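PDB 6RIW: ORF10 from Moritella marina, which carries the ketosynthase–chain length factor didomain of a polyunsaturated fatty acid synthase and probably catalyses the condensation that extends acyl chains on carrier protein. Local coordinates for residues Glu503-Ser511 with Leu695-Thr703; Ile702-Glu713 with Asp735-Glu743. All blocks are in the same frame, centred on the assembly; numbering follows the deposited sequence.

Interaction 1 (Glu503-Ser511 with Leu695-Thr703); sequences EQRWKGMES and LSGSIENIT
W506 lays its indole across I699, the first residue of helix 699-706, and hooks its nitrogen onto the turn just before that helix. CG stands anti to the carbonyl carbon (chi1 -70°), which brings it to 3.7 Å from I699 CB. The same methine carbon stands 3.6 Å over the centre of the five-membered ring, close to the ring normal, a CH-pi contact on one face. CD1 passes the backbone N of I699 and leads to NE1, which donates to G697 O at 2.7 Å. The bond is nearly straight (166° at the hydrogen), and it lies in both the ring plane and the carbonyl plane, which fixes the rotation of the indole. On the six-membered ring, CE3 meets I699 CD1 at 3.6 Å, and CZ2 reaches I702 CG1 at 3.9 Å one helical turn further on.

I699 has CG1 opposite its backbone N (chi1 -168°), which carries CD1 across the indole, past CE3, to M509 CB, 3.8 Å away. The methionine doubles back through its thioether, bringing CE against I699 CG2, so the isoleucine fits into the corner between the indole and the methionine. S698, at the N-cap position, starts the helix by accepting from N701 N through OG. Beside it the R505 guanidinium lies against the backbone of G697 and S698; a water joins R505 NH2 (2.9 Å) to L695 O, while salt bridges to E743 and E587 take up its charge.

Everything that touches is buried. The loop between helices 484-492 and 513-519 is thereby fastened to the start of helix 699-706 in the second ketosynthase-type domain; V515 of helix 513-519 also packs on I699, L695 and I702 touch E743 and V741 of strand 741-752, and helix 129-148 of the first domain covers M509.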
loop_
_atom_site.group_PDB
_atom_site.type_symbol
_atom_site.label_atom_id
_atom_site.label_comp_id
_atom_site.label_asym_id
_atom_site.label_seq_id
_atom_site.Cartn_x
_atom_site.Cartn_y
_atom_site.Cartn_z
ATOM N N GLU A 503 8.713 13.542 -24.392
ATOM C CA GLU A 503 9.763 12.737 -25.019
ATOM C C GLU A 503 10.375 11.690 -24.094
ATOM O O GLU A 503 10.701 10.593 -24.562
ATOM C CB GLU A 503 10.869 13.650 -25.579
ATOM C CG GLU A 503 10.410 14.258 -26.874
ATOM C CD GLU A 503 11.543 14.542 -27.867
ATOM O OE1 GLU A 503 12.719 14.671 -27.427
ATOM O OE2 GLU A 503 11.220 14.648 -29.082
ATOM N N GLN A 504 10.561 11.988 -22.809
ATOM C CA GLN A 504 11.197 11.035 -21.903
ATOM C C GLN A 504 10.209 10.247 -21.048
ATOM O O GLN A 504 10.633 9.413 -20.239
ATOM C CB GLN A 504 12.164 11.770 -20.979
ATOM C CG GLN A 504 13.391 12.327 -21.690
ATOM C CD GLN A 504 14.186 13.192 -20.743
ATOM O OE1 GLN A 504 14.568 12.739 -19.668
ATOM N NE2 GLN A 504 14.420 14.449 -21.122
ATOM N N ARG A 505 8.916 10.482 -21.206
ATOM C CA ARG A 505 7.944 9.934 -20.263
ATOM C C ARG A 505 7.921 8.400 -20.272
ATOM O O ARG A 505 7.698 7.783 -19.224
ATOM C CB ARG A 505 6.555 10.489 -20.581
ATOM C CG ARG A 505 5.438 10.025 -19.600
ATOM C CD ARG A 505 5.577 10.734 -18.241
ATOM N NE ARG A 505 4.719 10.134 -17.211
ATOM C CZ ARG A 505 5.086 9.083 -16.477
ATOM N NH1 ARG A 505 6.272 8.488 -16.677
ATOM N NH2 ARG A 505 4.270 8.614 -15.529
ATOM N N TRP A 506 8.087 7.766 -21.435
ATOM C CA TRP A 506 8.189 6.298 -21.505
ATOM C C TRP A 506 9.625 5.816 -21.729
ATOM O O TRP A 506 9.842 4.677 -22.168
ATOM C CB TRP A 506 7.285 5.736 -22.604
ATOM C CG TRP A 506 5.807 5.818 -22.314
ATOM C CD1 TRP A 506 5.202 6.400 -21.227
ATOM C CD2 TRP A 506 4.755 5.311 -23.141
ATOM N NE1 TRP A 506 3.816 6.267 -21.332
ATOM C CE2 TRP A 506 3.530 5.611 -22.505
ATOM C CE3 TRP A 506 4.735 4.607 -24.360
ATOM C CZ2 TRP A 506 2.291 5.236 -23.047
ATOM C CZ3 TRP A 506 3.502 4.230 -24.897
ATOM C CH2 TRP A 506 2.294 4.555 -24.248
ATOM N N LYS A 507 10.616 6.645 -21.410
ATOM C CA LYS A 507 12.018 6.288 -21.643
ATOM C C LYS A 507 12.238 5.876 -23.094
ATOM O O LYS A 507 13.091 5.024 -23.398
ATOM C CB LYS A 507 12.476 5.179 -20.676
ATOM C CG LYS A 507 12.562 5.627 -19.237
ATOM C CD LYS A 507 13.109 4.525 -18.295
ATOM C CE LYS A 507 13.421 5.146 -16.931
ATOM N NZ LYS A 507 14.207 4.267 -15.997
ATOM N N GLY A 508 11.470 6.489 -24.005
ATOM C CA GLY A 508 11.610 6.251 -25.426
ATOM C C GLY A 508 11.024 4.949 -25.913
ATOM O O GLY A 508 11.146 4.647 -27.101
ATOM N N MET A 509 10.373 4.171 -25.038
ATOM C CA MET A 509 9.856 2.868 -25.439
ATOM C C MET A 509 8.750 2.940 -26.492
ATOM O O MET A 509 8.495 1.931 -27.155
ATOM C CB MET A 509 9.366 2.104 -24.198
ATOM C CG MET A 509 10.534 1.656 -23.295
ATOM S SD MET A 509 9.962 0.641 -21.893
ATOM C CE MET A 509 10.074 1.829 -20.559
ATOM N N GLU A 510 8.084 4.090 -26.674
ATOM C CA GLU A 510 7.099 4.193 -27.751
ATOM C C GLU A 510 7.734 4.115 -29.136
ATOM O O GLU A 510 7.009 3.942 -30.128
ATOM C CB GLU A 510 6.305 5.507 -27.624
ATOM C CG GLU A 510 7.011 6.722 -28.203
ATOM C CD GLU A 510 7.962 7.402 -27.222
ATOM O OE1 GLU A 510 8.317 6.825 -26.165
ATOM O OE2 GLU A 510 8.366 8.548 -27.515
ATOM N N SER A 511 9.058 4.246 -29.226
ATOM C CA SER A 511 9.756 4.132 -30.501
ATOM C C SER A 511 10.080 2.695 -30.866
ATOM O O SER A 511 10.563 2.438 -31.976
ATOM C CB SER A 511 11.053 4.946 -30.473
ATOM O OG SER A 511 12.094 4.227 -29.826
ATOM N N LEU A 695 0.677 8.367 -11.009
ATOM C CA LEU A 695 1.340 8.774 -12.247
ATOM C C LEU A 695 0.985 7.755 -13.332
ATOM O O LEU A 695 1.811 6.999 -13.846
ATOM C CB LEU A 695 2.834 8.949 -12.004
ATOM C CG LEU A 695 3.042 9.979 -10.870
ATOM C CD1 LEU A 695 4.513 10.332 -10.679
ATOM C CD2 LEU A 695 2.231 11.261 -11.119
ATOM N N SER A 696 -0.307 7.764 -13.682
ATOM C CA SER A 696 -0.932 6.754 -14.532
ATOM C C SER A 696 -0.727 7.005 -16.031
ATOM O O SER A 696 -1.432 6.393 -16.837
ATOM C CB SER A 696 -2.429 6.654 -14.223
ATOM O OG SER A 696 -2.987 7.924 -13.901
ATOM N N GLY A 697 0.200 7.879 -16.408
ATOM C CA GLY A 697 0.615 7.968 -17.793
ATOM C C GLY A 697 1.821 7.115 -18.123
ATOM O O GLY A 697 2.321 7.191 -19.245
ATOM N N SER A 698 2.309 6.298 -17.186
ATOM C CA SER A 698 3.457 5.423 -17.460
ATOM C C SER A 698 3.114 4.380 -18.520
ATOM O O SER A 698 1.956 4.017 -18.716
ATOM C CB SER A 698 3.897 4.696 -16.185
ATOM O OG SER A 698 2.810 3.928 -15.686
ATOM N N ILE A 699 4.151 3.852 -19.187
ATOM C CA ILE A 699 3.860 2.784 -20.134
ATOM C C ILE A 699 3.322 1.559 -19.401
ATOM O O ILE A 699 2.498 0.806 -19.943
ATOM C CB ILE A 699 5.095 2.441 -20.991
ATOM C CG1 ILE A 699 4.673 1.551 -22.170
ATOM C CG2 ILE A 699 6.236 1.821 -20.115
ATOM C CD1 ILE A 699 5.780 1.308 -23.228
ATOM N N GLU A 700 3.749 1.354 -18.159
ATOM C CA GLU A 700 3.249 0.210 -17.397
ATOM C C GLU A 700 1.755 0.340 -17.139
ATOM O O GLU A 700 1.008 -0.643 -17.246
ATOM C CB GLU A 700 3.997 0.089 -16.073
ATOM C CG GLU A 700 5.464 -0.290 -16.228
ATOM C CD GLU A 700 6.415 0.902 -16.347
ATOM O OE1 GLU A 700 5.965 2.032 -16.684
ATOM O OE2 GLU A 700 7.628 0.704 -16.115
ATOM N N ASN A 701 1.297 1.545 -16.789
ATOM C CA ASN A 701 -0.137 1.689 -16.568
ATOM C C ASN A 701 -0.924 1.576 -17.859
ATOM O O ASN A 701 -2.012 1.000 -17.864
ATOM C CB ASN A 701 -0.495 2.999 -15.880
ATOM C CG ASN A 701 -1.963 3.022 -15.481
ATOM O OD1 ASN A 701 -2.396 2.190 -14.673
ATOM N ND2 ASN A 701 -2.739 3.929 -16.064
ATOM N N ILE A 702 -0.417 2.122 -18.965
ATOM C CA ILE A 702 -1.157 1.974 -20.216
ATOM C C ILE A 702 -1.270 0.490 -20.585
ATOM O O ILE A 702 -2.353 -0.006 -20.948
ATOM C CB ILE A 702 -0.506 2.802 -21.346
ATOM C CG1 ILE A 702 -1.091 4.216 -21.429
ATOM C CG2 ILE A 702 -0.874 2.173 -22.720
ATOM C CD1 ILE A 702 -0.990 5.032 -20.163
ATOM N N THR A 703 -0.163 -0.240 -20.462
ATOM C CA THR A 703 -0.147 -1.692 -20.661
ATOM C C THR A 703 -1.177 -2.403 -19.786
ATOM O O THR A 703 -1.958 -3.235 -20.267
ATOM C CB THR A 703 1.254 -2.228 -20.333
ATOM O OG1 THR A 703 2.206 -1.645 -21.219
ATOM C CG2 THR A 703 1.306 -3.751 -20.476
HETATM O O HOH W 1 4.798 6.759 -13.300
#

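Interaction 2 (Ile702-Glu713 with Asp735-Glu743)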
loop_
_atom_site.group_PDB
_atom_site.type_symbol
_atom_site.label_atom_id
_atom_site.label_comp_id
_atom_site.label_asym_id
_atom_site.label_seq_id
_atom_site.Cartn_x
_atom_site.Cartn_y
_atom_site.Cartn_z
ATOM N N ILE A 702 -0.417 2.122 -18.965
ATOM C CA ILE A 702 -1.157 1.974 -20.216
ATOM C C ILE A 702 -1.270 0.490 -20.585
ATOM O O ILE A 702 -2.353 -0.006 -20.948
ATOM C CB ILE A 702 -0.506 2.802 -21.346
ATOM C CG1 ILE A 702 -1.091 4.216 -21.429
ATOM C CG2 ILE A 702 -0.874 2.173 -22.720
ATOM C CD1 ILE A 702 -0.990 5.032 -20.163
ATOM N N THR A 703 -0.163 -0.240 -20.462
ATOM C CA THR A 703 -0.147 -1.692 -20.661
ATOM C C THR A 703 -1.177 -2.403 -19.786
ATOM O O THR A 703 -1.958 -3.235 -20.267
ATOM C CB THR A 703 1.254 -2.228 -20.333
ATOM O OG1 THR A 703 2.206 -1.645 -21.219
ATOM C CG2 THR A 703 1.306 -3.751 -20.476
ATOM N N LEU A 704 -1.184 -2.090 -18.493
ATOM C CA LEU A 704 -2.114 -2.731 -17.570
ATOM C C LEU A 704 -3.568 -2.441 -17.936
ATOM O O LEU A 704 -4.402 -3.356 -17.998
ATOM C CB LEU A 704 -1.818 -2.261 -16.136
ATOM C CG LEU A 704 -2.839 -2.708 -15.082
ATOM C CD1 LEU A 704 -2.935 -4.248 -15.058
ATOM C CD2 LEU A 704 -2.481 -2.163 -13.702
ATOM N N ARG A 705 -3.913 -1.160 -18.123
ATOM C CA ARG A 705 -5.324 -0.832 -18.266
ATOM C C ARG A 705 -5.867 -1.257 -19.609
ATOM O O ARG A 705 -7.068 -1.529 -19.707
ATOM C CB ARG A 705 -5.552 0.671 -18.043
ATOM C CG ARG A 705 -4.976 1.157 -16.683
ATOM C CD ARG A 705 -5.629 0.456 -15.490
ATOM N NE ARG A 705 -4.998 0.869 -14.227
ATOM C CZ ARG A 705 -5.430 0.530 -13.013
ATOM N NH1 ARG A 705 -6.525 -0.224 -12.858
ATOM N NH2 ARG A 705 -4.758 0.955 -11.942
ATOM N N GLN A 706 -5.008 -1.392 -20.622
ATOM C CA GLN A 706 -5.461 -1.976 -21.887
ATOM C C GLN A 706 -6.037 -3.375 -21.709
ATOM O O GLN A 706 -6.837 -3.815 -22.543
ATOM C CB GLN A 706 -4.305 -2.046 -22.892
ATOM C CG GLN A 706 -4.101 -0.765 -23.679
ATOM C CD GLN A 706 -3.432 -1.049 -25.003
ATOM O OE1 GLN A 706 -3.922 -0.625 -26.042
ATOM N NE2 GLN A 706 -2.322 -1.821 -24.979
ATOM N N HIS A 707 -5.608 -4.112 -20.675
ATOM C CA HIS A 707 -6.176 -5.434 -20.415
ATOM C C HIS A 707 -7.644 -5.379 -20.015
ATOM O O HIS A 707 -8.328 -6.395 -20.135
ATOM C CB HIS A 707 -5.402 -6.185 -19.311
ATOM C CG HIS A 707 -3.967 -6.443 -19.642
ATOM N ND1 HIS A 707 -3.576 -7.034 -20.821
ATOM C CD2 HIS A 707 -2.825 -6.175 -18.956
ATOM C CE1 HIS A 707 -2.256 -7.130 -20.849
ATOM N NE2 HIS A 707 -1.773 -6.604 -19.737
ATOM N N TYR A 708 -8.156 -4.209 -19.602
ATOM C CA TYR A 708 -9.542 -4.068 -19.160
ATOM C C TYR A 708 -10.445 -3.382 -20.169
ATOM O O TYR A 708 -11.672 -3.535 -20.083
ATOM C CB TYR A 708 -9.588 -3.307 -17.823
ATOM C CG TYR A 708 -8.790 -4.054 -16.777
ATOM C CD1 TYR A 708 -9.299 -5.204 -16.174
ATOM C CD2 TYR A 708 -7.513 -3.635 -16.429
ATOM C CE1 TYR A 708 -8.540 -5.923 -15.210
ATOM C CE2 TYR A 708 -6.758 -4.329 -15.476
ATOM C CZ TYR A 708 -7.273 -5.470 -14.878
ATOM O OH TYR A 708 -6.496 -6.119 -13.937
ATOM N N GLY A 709 -9.876 -2.663 -21.121
ATOM C CA GLY A 709 -10.648 -2.045 -22.176
ATOM C C GLY A 709 -9.773 -1.150 -23.033
ATOM O O GLY A 709 -8.685 -0.740 -22.619
ATOM N N PRO A 710 -10.253 -0.792 -24.231
ATOM C CA PRO A 710 -9.424 -0.021 -25.170
ATOM C C PRO A 710 -9.233 1.432 -24.747
ATOM O O PRO A 710 -10.177 2.102 -24.313
ATOM C CB PRO A 710 -10.212 -0.103 -26.493
ATOM C CG PRO A 710 -11.626 -0.406 -26.076
ATOM C CD PRO A 710 -11.539 -1.201 -24.801
ATOM N N VAL A 711 -7.986 1.917 -24.914
ATOM C CA VAL A 711 -7.610 3.302 -24.650
ATOM C C VAL A 711 -7.985 4.162 -25.850
ATOM O O VAL A 711 -8.087 3.677 -26.984
ATOM C CB VAL A 711 -6.101 3.395 -24.335
ATOM C CG1 VAL A 711 -5.236 3.124 -25.574
ATOM C CG2 VAL A 711 -5.733 4.750 -23.697
ATOM N N ASN A 712 -8.212 5.444 -25.600
ATOM C CA ASN A 712 -8.475 6.431 -26.653
ATOM C C ASN A 712 -7.131 6.962 -27.146
ATOM O O ASN A 712 -6.489 7.776 -26.484
ATOM C CB ASN A 712 -9.364 7.547 -26.100
ATOM C CG ASN A 712 -9.847 8.521 -27.186
ATOM O OD1 ASN A 712 -9.170 8.736 -28.186
ATOM N ND2 ASN A 712 -11.020 9.120 -26.973
ATOM N N GLU A 713 -6.683 6.484 -28.313
ATOM C CA GLU A 713 -5.357 6.877 -28.782
ATOM C C GLU A 713 -5.314 8.344 -29.195
ATOM O O GLU A 713 -4.257 8.976 -29.132
ATOM C CB GLU A 713 -4.939 5.993 -29.955
ATOM C CG GLU A 713 -3.901 4.982 -29.600
ATOM C CD GLU A 713 -3.677 3.989 -30.725
ATOM O OE1 GLU A 713 -4.510 3.074 -30.887
ATOM O OE2 GLU A 713 -2.672 4.135 -31.445
ATOM N N ASP A 735 -21.437 7.930 -23.279
ATOM C CA ASP A 735 -21.461 7.155 -24.519
ATOM C C ASP A 735 -20.067 6.806 -25.039
ATOM O O ASP A 735 -19.962 6.006 -25.971
ATOM C CB ASP A 735 -22.223 7.913 -25.617
ATOM C CG ASP A 735 -23.712 8.063 -25.313
ATOM O OD1 ASP A 735 -24.261 7.296 -24.487
ATOM O OD2 ASP A 735 -24.340 8.969 -25.913
ATOM N N GLN A 736 -19.011 7.393 -24.485
ATOM C CA GLN A 736 -17.648 7.060 -24.886
ATOM C C GLN A 736 -17.346 5.585 -24.639
ATOM O O GLN A 736 -17.737 5.019 -23.618
ATOM C CB GLN A 736 -16.653 7.917 -24.109
ATOM C CG GLN A 736 -16.748 9.382 -24.425
ATOM C CD GLN A 736 -16.429 9.639 -25.866
ATOM O OE1 GLN A 736 -17.291 10.047 -26.643
ATOM N NE2 GLN A 736 -15.186 9.367 -26.247
ATOM N N GLN A 737 -16.614 4.975 -25.570
ATOM C CA GLN A 737 -16.276 3.557 -25.523
ATOM C C GLN A 737 -14.811 3.287 -25.206
ATOM O O GLN A 737 -14.393 2.125 -25.224
ATOM C CB GLN A 737 -16.594 2.905 -26.874
ATOM C CG GLN A 737 -18.045 2.899 -27.254
ATOM C CD GLN A 737 -18.459 1.534 -27.759
ATOM O OE1 GLN A 737 -18.685 0.613 -26.968
ATOM N NE2 GLN A 737 -18.522 1.382 -29.089
ATOM N N GLN A 738 -14.011 4.323 -24.967
ATOM C CA GLN A 738 -12.583 4.175 -24.702
ATOM C C GLN A 738 -12.213 5.080 -23.537
ATOM O O GLN A 738 -12.831 6.136 -23.345
ATOM C CB GLN A 738 -11.730 4.547 -25.941
ATOM C CG GLN A 738 -12.017 3.660 -27.144
ATOM C CD GLN A 738 -11.296 4.095 -28.398
ATOM O OE1 GLN A 738 -10.968 5.275 -28.580
ATOM N NE2 GLN A 738 -11.058 3.139 -29.286
ATOM N N TRP A 739 -11.189 4.683 -22.773
ATOM C CA TRP A 739 -10.753 5.483 -21.628
ATOM C C TRP A 739 -9.641 6.456 -22.032
ATOM O O TRP A 739 -8.892 6.228 -22.991
ATOM C CB TRP A 739 -10.295 4.597 -20.454
ATOM C CG TRP A 739 -9.148 3.658 -20.752
ATOM C CD1 TRP A 739 -9.231 2.411 -21.317
ATOM C CD2 TRP A 739 -7.754 3.885 -20.479
ATOM N NE1 TRP A 739 -7.972 1.851 -21.419
ATOM C CE2 TRP A 739 -7.050 2.734 -20.915
ATOM C CE3 TRP A 739 -7.036 4.947 -19.907
ATOM C CZ2 TRP A 739 -5.664 2.625 -20.816
ATOM C CZ3 TRP A 739 -5.666 4.834 -19.788
ATOM C CH2 TRP A 739 -4.989 3.666 -20.238
ATOM N N LEU A 740 -9.563 7.573 -21.310
ATOM C CA LEU A 740 -8.604 8.631 -21.616
ATOM C C LEU A 740 -7.426 8.621 -20.648
ATOM O O LEU A 740 -7.604 8.491 -19.427
ATOM C CB LEU A 740 -9.298 10.000 -21.561
ATOM C CG LEU A 740 -10.373 10.247 -22.614
ATOM C CD1 LEU A 740 -11.365 11.313 -22.093
ATOM C CD2 LEU A 740 -9.671 10.702 -23.897
ATOM N N VAL A 741 -6.218 8.783 -21.193
ATOM C CA VAL A 741 -5.007 8.773 -20.366
ATOM C C VAL A 741 -4.899 10.084 -19.591
ATOM O O VAL A 741 -5.092 11.177 -20.146
ATOM C CB VAL A 741 -3.761 8.556 -21.248
ATOM C CG1 VAL A 741 -2.497 8.795 -20.450
ATOM C CG2 VAL A 741 -3.748 7.131 -21.860
ATOM N N GLY A 742 -4.598 9.983 -18.296
ATOM C CA GLY A 742 -4.296 11.162 -17.499
ATOM C C GLY A 742 -3.479 10.761 -16.300
ATOM O O GLY A 742 -3.406 9.579 -15.954
ATOM N N GLU A 743 -2.850 11.752 -15.664
ATOM C CA GLU A 743 -2.109 11.450 -14.442
ATOM C C GLU A 743 -1.963 12.710 -13.600
ATOM O O GLU A 743 -2.200 13.829 -14.073
ATOM C CB GLU A 743 -0.726 10.845 -14.752
ATOM C CG GLU A 743 0.225 11.794 -15.482
ATOM C CD GLU A 743 1.537 11.101 -15.886
ATOM O OE1 GLU A 743 1.787 9.974 -15.404
ATOM O OE2 GLU A 743 2.326 11.675 -16.687
HETATM O O HOH W 2 -6.090 9.135 -24.141
HETATM O O HOH W 3 -12.890 8.494 -24.992
#
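The W739 indole lies between R705 and V711: R705 CB stands over the rim on one side, 3.4 Å from W739 CZ2, and V711 CG2 sits over the opposite face, 3.5 Å from the centroid of the six-membered ring and almost on its normal. V711 has CG2 opposite its backbone N, and that methyl also meets V741 CG2 at 3.6 Å. I702 adds its CD1 to V741 CG2 at 3.9 Å, closing the apolar group from the helix side. Beyond CB the arginine leaves the ring, and its NE bonds N701 OD1.

In the W739 side chain, chi1 of 59° puts CG between the backbone N and the carbonyl carbon, and the ring folds back toward G709. There NE1 donates to G709 O at 2.9 Å; the oxygen lies in the ring plane, but the donor stands well above the carbonyl plane and the bond is bent (142°). With an alanine in place of W739, a gap is likely to open between R705 CB and V711 CG2, leaving G709 O without its indole donor.

In this thiolase-type fold the chain leaves helix 699-706 through G709 and later returns to enter strand 741-752. The two passes meet at a single bridge of parallel pattern, V711 opposite W739: W739 N donates to P710 O, and N712 N to W739 O at 2.8 Å.

Outward from the bridge, Q738 extends its chain past V711 O until OE1 lies 3.4 Å from N712 CA, the two side-chain amides turned 61° apart. N712 runs alongside L740, whose CD2 touches ND2. That ND2 bonds S716 O and also donates to a water at 2.8 Å, which accepts another bond from Q736 NE2 and donates to Q738 O. A second water links N712 O to V741 N.

Helix 699-706 serves both contacts, whose centres lie 14 Å apart: interaction 1 grips its start, and interaction 2 its later turns and the chain that follows. I702 belongs to each, its CG1 lying between two tryptophans, W506 of 503-511 and W739 of 735-743. A second connection is polar. The turn ahead of the helix bonds the strand of interaction 2 through S696 OG to G742 O (2.7 Å) and G697 N to E743 OE1 (2.8 Å). Because that carboxylate also pairs with R505, it ties three of the segments together. Both contacts belong to the second ketosynthase-type domain, far from the magnesium ion held at M1 and K286 in the first.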